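Local atomic coordinates of hypothetical protein (Bacteroides fragilis, PDB entry 4I17), a protein that is of unknown function but is a probably exported protein of tetratricopeptide (TPR) repeats that may serve as a scaffold for binding other proteins. Residues 200-204 and 216-220; 58-62 and 85-89. All coordinates share one frame; numbering follows the deposited sequence. Where two conformers were deposited one is given.

Interaction 1: 200-204 and 216-220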
loop_
_atom_site.group_PDB
_atom_site.type_symbol
_atom_site.label_atom_id
_atom_site.label_comp_id
_atom_site.label_asym_id
_atom_site.label_seq_id
_atom_site.Cartn_x
_atom_site.Cartn_y
_atom_site.Cartn_z
ATOM N N VAL A 200 -14.958 -19.375 -2.238
ATOM C CA VAL A 200 -15.815 -19.613 -1.071
ATOM C C VAL A 200 -15.010 -19.414 0.223
ATOM O O VAL A 200 -15.520 -18.838 1.203
ATOM C CB VAL A 200 -16.461 -21.024 -1.120
ATOM C CG1 VAL A 200 -17.202 -21.359 0.179
ATOM C CG2 VAL A 200 -17.400 -21.145 -2.303
ATOM N N ASP A 201 -13.770 -19.897 0.223
ATOM C CA ASP A 201 -12.908 -19.810 1.407
ATOM C C ASP A 201 -12.482 -18.376 1.676
ATOM O O ASP A 201 -12.586 -17.947 2.822
ATOM C CB ASP A 201 -11.686 -20.729 1.254
ATOM C CG ASP A 201 -12.026 -22.209 1.395
ATOM O OD1 ASP A 201 -13.171 -22.531 1.837
ATOM O OD2 ASP A 201 -11.145 -23.045 1.111
ATOM N N TYR A 202 -12.048 -17.615 0.645
ATOM C CA TYR A 202 -11.665 -16.204 0.887
ATOM C C TYR A 202 -12.874 -15.387 1.349
ATOM O O TYR A 202 -12.773 -14.543 2.223
ATOM C CB TYR A 202 -11.138 -15.588 -0.409
ATOM C CG TYR A 202 -9.737 -16.010 -0.781
ATOM C CD1 TYR A 202 -8.689 -15.902 0.133
ATOM C CD2 TYR A 202 -9.439 -16.425 -2.071
ATOM C CE1 TYR A 202 -7.378 -16.224 -0.224
ATOM C CE2 TYR A 202 -8.134 -16.747 -2.445
ATOM C CZ TYR A 202 -7.110 -16.653 -1.515
ATOM O OH TYR A 202 -5.832 -16.981 -1.886
ATOM N N LEU A 203 -14.018 -15.627 0.733
ATOM C CA LEU A 203 -15.225 -14.873 1.096
ATOM C C LEU A 203 -15.675 -15.245 2.497
ATOM O O LEU A 203 -16.052 -14.374 3.273
ATOM C CB LEU A 203 -16.337 -15.101 0.067
ATOM C CG LEU A 203 -16.076 -14.499 -1.327
ATOM C CD1 LEU A 203 -17.079 -15.035 -2.332
ATOM C CD2 LEU A 203 -16.171 -12.943 -1.297
ATOM N N GLY A 204 -15.567 -16.516 2.846
ATOM C CA GLY A 204 -15.890 -16.981 4.195
ATOM C C GLY A 204 -15.050 -16.266 5.245
ATOM O O GLY A 204 -15.576 -15.853 6.281
ATOM N N ILE A 216 -21.040 -9.326 1.121
ATOM C CA ILE A 216 -20.012 -10.367 1.032
ATOM C C ILE A 216 -20.652 -11.730 1.266
ATOM O O ILE A 216 -20.355 -12.668 0.543
ATOM C CB ILE A 216 -18.848 -10.130 2.016
ATOM C CG1 ILE A 216 -18.288 -8.703 1.880
ATOM C CG2 ILE A 216 -17.757 -11.181 1.772
ATOM C CD1 ILE A 216 -17.087 -8.383 2.810
ATOM N N LYS A 217 -21.573 -11.817 2.230
ATOM C CA LYS A 217 -22.281 -13.070 2.520
ATOM C C LYS A 217 -23.103 -13.475 1.295
ATOM O O LYS A 217 -23.121 -14.649 0.899
ATOM C CB LYS A 217 -23.163 -12.892 3.780
ATOM C CG LYS A 217 -23.918 -14.147 4.228
ATOM C CD LYS A 217 -23.049 -15.183 4.923
ATOM C CE LYS A 217 -23.794 -16.501 5.007
ATOM N NZ LYS A 217 -23.009 -17.533 5.721
ATOM N N GLN A 218 -23.761 -12.496 0.660
ATOM C CA GLN A 218 -24.570 -12.780 -0.529
ATOM C C GLN A 218 -23.688 -13.308 -1.654
ATOM O O GLN A 218 -24.056 -14.267 -2.338
ATOM C CB GLN A 218 -25.323 -11.522 -0.963
ATOM C CG GLN A 218 -26.529 -11.239 -0.091
ATOM C CD GLN A 218 -27.800 -11.914 -0.565
ATOM O OE1 GLN A 218 -28.455 -12.673 0.155
ATOM N NE2 GLN A 218 -28.212 -11.607 -1.776
HETATM N N MSE A 219 -22.514 -12.723 -1.842
HETATM C CA MSE A 219 -21.672 -13.242 -2.913
HETATM C C MSE A 219 -21.151 -14.641 -2.574
HETATM O O MSE A 219 -21.103 -15.486 -3.473
HETATM C CB MSE A 219 -20.517 -12.309 -3.256
HETATM C CG MSE A 219 -19.570 -12.968 -4.232
HETATM SE SE MSE A 219 -18.223 -11.812 -4.793
HETATM C CE MSE A 219 -19.231 -10.877 -6.199
ATOM N N GLN A 220 -20.842 -14.923 -1.301
ATOM C CA GLN A 220 -20.389 -16.271 -0.940
ATOM C C GLN A 220 -21.494 -17.292 -1.261
ATOM O O GLN A 220 -21.203 -18.392 -1.764
ATOM C CB GLN A 220 -19.976 -16.350 0.517
ATOM C CG GLN A 220 -19.196 -17.631 0.803
ATOM C CD GLN A 220 -19.196 -18.021 2.251
ATOM O OE1 GLN A 220 -20.096 -17.689 3.015
ATOM N NE2 GLN A 220 -18.164 -18.747 2.665
#
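With CG turned away from its own backbone N (chi1 -166°) and the chain extended beyond it, Gln220 carries its amide across to helix 182-209, while Leu203, whose CG lies beside the backbone N (chi1 -68°), sends both methyls toward helix 214-224. NE2 of Gln220 donates a hydrogen bond to Val200 O at 3.0 Å, with an N-H...O angle of 153°. Val200 O also takes the helical bond of Gly204 N at 2.8 Å, the two donors arriving from opposite faces of the carbonyl plane. Gln220 NE2 also lies 3.3 Å from Gly204 CA, where the glycine lets it come close to the backbone. Beside this bond the contact is apolar: Leu203 CD1 packs on Met219 CG (3.8 Å), Leu203 CD2 meets Ile216 CG2 (3.9 Å), and the aliphatic part of Gln220 runs past Leu203 CB. The helices are nearly antiparallel, the axes of the two five-residue segments approaching to 9.4 Å, and form the C-terminal helical hairpin of the chain; Ile216 and Met219 also touch helix 149-174. Gripped by two N-H groups, the carbonyl of Val200 has a partner beyond its own helix, and the buried glutamine places its polar end against backbone instead of leaving it among hydrocarbon.

Interaction 2: 58-62 and 85-89; sequences YKEAA and AYRDM
A CH-pi contact joins Asp88 to Tyr58. CB of Asp88 sits over one face of the Tyr58 ring, 3.5 Å from its centroid and 19° off the normal, displaced toward the CE1 rim, where Asp88 CB to Tyr58 CE1 measures 3.3 Å. The carboxylate plane is turned 45° from the ring, and OD2 of Asp88 stays near the ring's CD1 and CE1 carbons. Tyr58 OH makes a weak hydrogen bond to a bound glycerol, probably from the crystallisation liquor.

The two segments belong to helices 58-70 and 75-88, successive helices in the TPR array, and the contact joins the first turn of one to the last turn of the other. Small side chains let the helices come close here: Ala61 CB meets Ala85 CB at 4.0 Å, and the CA atoms of Tyr58 and Ala85 are 5.1 Å apart.

Other apolar contacts involve Met89, deposited as selenomethionine, and Tyr86. Met89 CG packs on Tyr58 CB at 3.5 Å as the two side chains run past one another in opposite directions. Farther along helix 58-70, Ala62 CB touches Tyr86 CE2 at 3.9 Å, and the side chain of Tyr86 also touches Glu94 and Thr98 of helix 92-105.

One methyl lies against a backbone carbonyl instead: a bend at the last torsion of Met89 (chi3 -97°) brings Met89 CE to 3.4 Å from Tyr58 O.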
loop_
_atom_site.group_PDB
_atom_site.type_symbol
_atom_site.label_atom_id
_atom_site.label_comp_id
_atom_site.label_asym_id
_atom_site.label_seq_id
_atom_site.Cartn_x
_atom_site.Cartn_y
_atom_site.Cartn_z
ATOM N N TYR A 58 13.178 16.122 -4.068
ATOM C CA TYR A 58 12.732 14.825 -3.539
ATOM C C TYR A 58 13.813 13.957 -2.970
ATOM O O TYR A 58 13.551 13.338 -1.936
ATOM C CB TYR A 58 11.925 14.031 -4.564
ATOM C CG TYR A 58 10.831 14.843 -5.218
ATOM C CD1 TYR A 58 9.832 15.448 -4.456
ATOM C CD2 TYR A 58 10.767 14.972 -6.602
ATOM C CE1 TYR A 58 8.843 16.222 -5.054
ATOM C CE2 TYR A 58 9.784 15.749 -7.207
ATOM C CZ TYR A 58 8.803 16.333 -6.432
ATOM O OH TYR A 58 7.809 17.049 -7.026
ATOM N N LYS A 59 15.013 13.889 -3.595
ATOM C CA LYS A 59 16.042 13.001 -3.042
ATOM C C LYS A 59 16.520 13.526 -1.698
ATOM O O LYS A 59 16.778 12.733 -0.772
ATOM C CB LYS A 59 17.219 12.806 -4.035
ATOM C CG LYS A 59 18.334 11.866 -3.543
ATOM C CD LYS A 59 17.874 10.402 -3.359
ATOM C CE LYS A 59 18.942 9.507 -2.772
ATOM N NZ LYS A 59 19.143 9.753 -1.320
ATOM N N GLU A 60 16.632 14.865 -1.600
ATOM C CA GLU A 60 17.045 15.549 -0.382
ATOM C C GLU A 60 16.000 15.275 0.710
ATOM O O GLU A 60 16.362 14.961 1.847
ATOM C CB GLU A 60 17.232 17.049 -0.676
ATOM C CG GLU A 60 18.260 17.307 -1.781
ATOM C CD GLU A 60 17.837 17.419 -3.246
ATOM O OE1 GLU A 60 16.983 16.634 -3.734
ATOM O OE2 GLU A 60 18.434 18.281 -3.932
ATOM N N ALA A 61 14.690 15.335 0.347
ATOM C CA ALA A 61 13.605 15.076 1.302
ATOM C C ALA A 61 13.785 13.683 1.951
ATOM O O ALA A 61 13.813 13.554 3.188
ATOM C CB ALA A 61 12.251 15.166 0.594
ATOM N N ALA A 62 14.010 12.667 1.106
ATOM C CA ALA A 62 14.199 11.294 1.559
ATOM C C ALA A 62 15.402 11.210 2.520
ATOM O O ALA A 62 15.286 10.585 3.572
ATOM C CB ALA A 62 14.390 10.364 0.351
ATOM N N ALA A 85 8.117 11.096 -0.894
ATOM C CA ALA A 85 9.212 11.633 -1.699
ATOM C C ALA A 85 9.506 10.685 -2.864
ATOM O O ALA A 85 9.667 11.139 -3.988
ATOM C CB ALA A 85 10.459 11.827 -0.829
ATOM N N TYR A 86 9.489 9.358 -2.611
ATOM C CA TYR A 86 9.715 8.363 -3.677
ATOM C C TYR A 86 8.540 8.300 -4.657
ATOM O O TYR A 86 8.782 8.161 -5.853
ATOM C CB TYR A 86 10.040 7.002 -3.073
ATOM C CG TYR A 86 11.494 6.943 -2.671
ATOM C CD1 TYR A 86 12.503 6.947 -3.629
ATOM C CD2 TYR A 86 11.867 6.875 -1.332
ATOM C CE1 TYR A 86 13.842 6.874 -3.269
ATOM C CE2 TYR A 86 13.211 6.842 -0.956
ATOM C CZ TYR A 86 14.193 6.820 -1.929
ATOM O OH TYR A 86 15.515 6.719 -1.575
ATOM N N ARG A 87 7.293 8.481 -4.167
ATOM C CA ARG A 87 6.083 8.567 -4.996
ATOM C C ARG A 87 6.236 9.764 -5.961
ATOM O O ARG A 87 5.967 9.655 -7.154
ATOM C CB ARG A 87 4.853 8.743 -4.075
ATOM C CG ARG A 87 3.482 8.613 -4.769
ATOM C CD ARG A 87 2.319 8.678 -3.780
ATOM N NE ARG A 87 2.258 9.966 -3.076
ATOM C CZ ARG A 87 1.966 10.113 -1.786
ATOM N NH1 ARG A 87 1.654 9.057 -1.043
ATOM N NH2 ARG A 87 1.964 11.319 -1.234
ATOM N N ASP A 88 6.715 10.904 -5.436
ATOM C CA ASP A 88 6.946 12.148 -6.205
ATOM C C ASP A 88 8.082 11.958 -7.240
ATOM O O ASP A 88 8.049 12.572 -8.313
ATOM C CB ASP A 88 7.256 13.296 -5.260
ATOM C CG ASP A 88 6.092 13.767 -4.403
ATOM O OD1 ASP A 88 4.935 13.609 -4.837
ATOM O OD2 ASP A 88 6.347 14.365 -3.325
HETATM N N MSE A 89 9.049 11.065 -6.950
HETATM C CA MSE A 89 10.117 10.676 -7.901
HETATM C C MSE A 89 9.626 9.615 -8.884
HETATM O O MSE A 89 10.422 9.133 -9.705
HETATM C CB MSE A 89 11.345 10.131 -7.163
HETATM C CG MSE A 89 12.226 11.228 -6.579
HETATM SE SE MSE A 89 13.707 10.441 -5.575
HETATM C CE MSE A 89 13.067 10.485 -3.717
#

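Both interactions join helices that follow one another in the chain, but they share no element: interaction 2 lies between helices 58-70 and 75-88 and interaction 1 between helices 182-209 and 214-224. They sit on opposite sides of the chain's centre, their own centres about 41 Å apart, and do not touch. Both are partly buried, each combining buried residues with more accessible ones. Interaction 1 adds a side chain-to-backbone hydrogen bond to its aliphatic packing, whereas interaction 2 relies on aromatic, alanine and selenomethionine contacts. Their settings differ too: residues 58-62 and 85-89 occupy helix ends, with helices 42-54 and 92-105 adjoining, while residues 200-204 and 216-220 lie within helices near the C terminus.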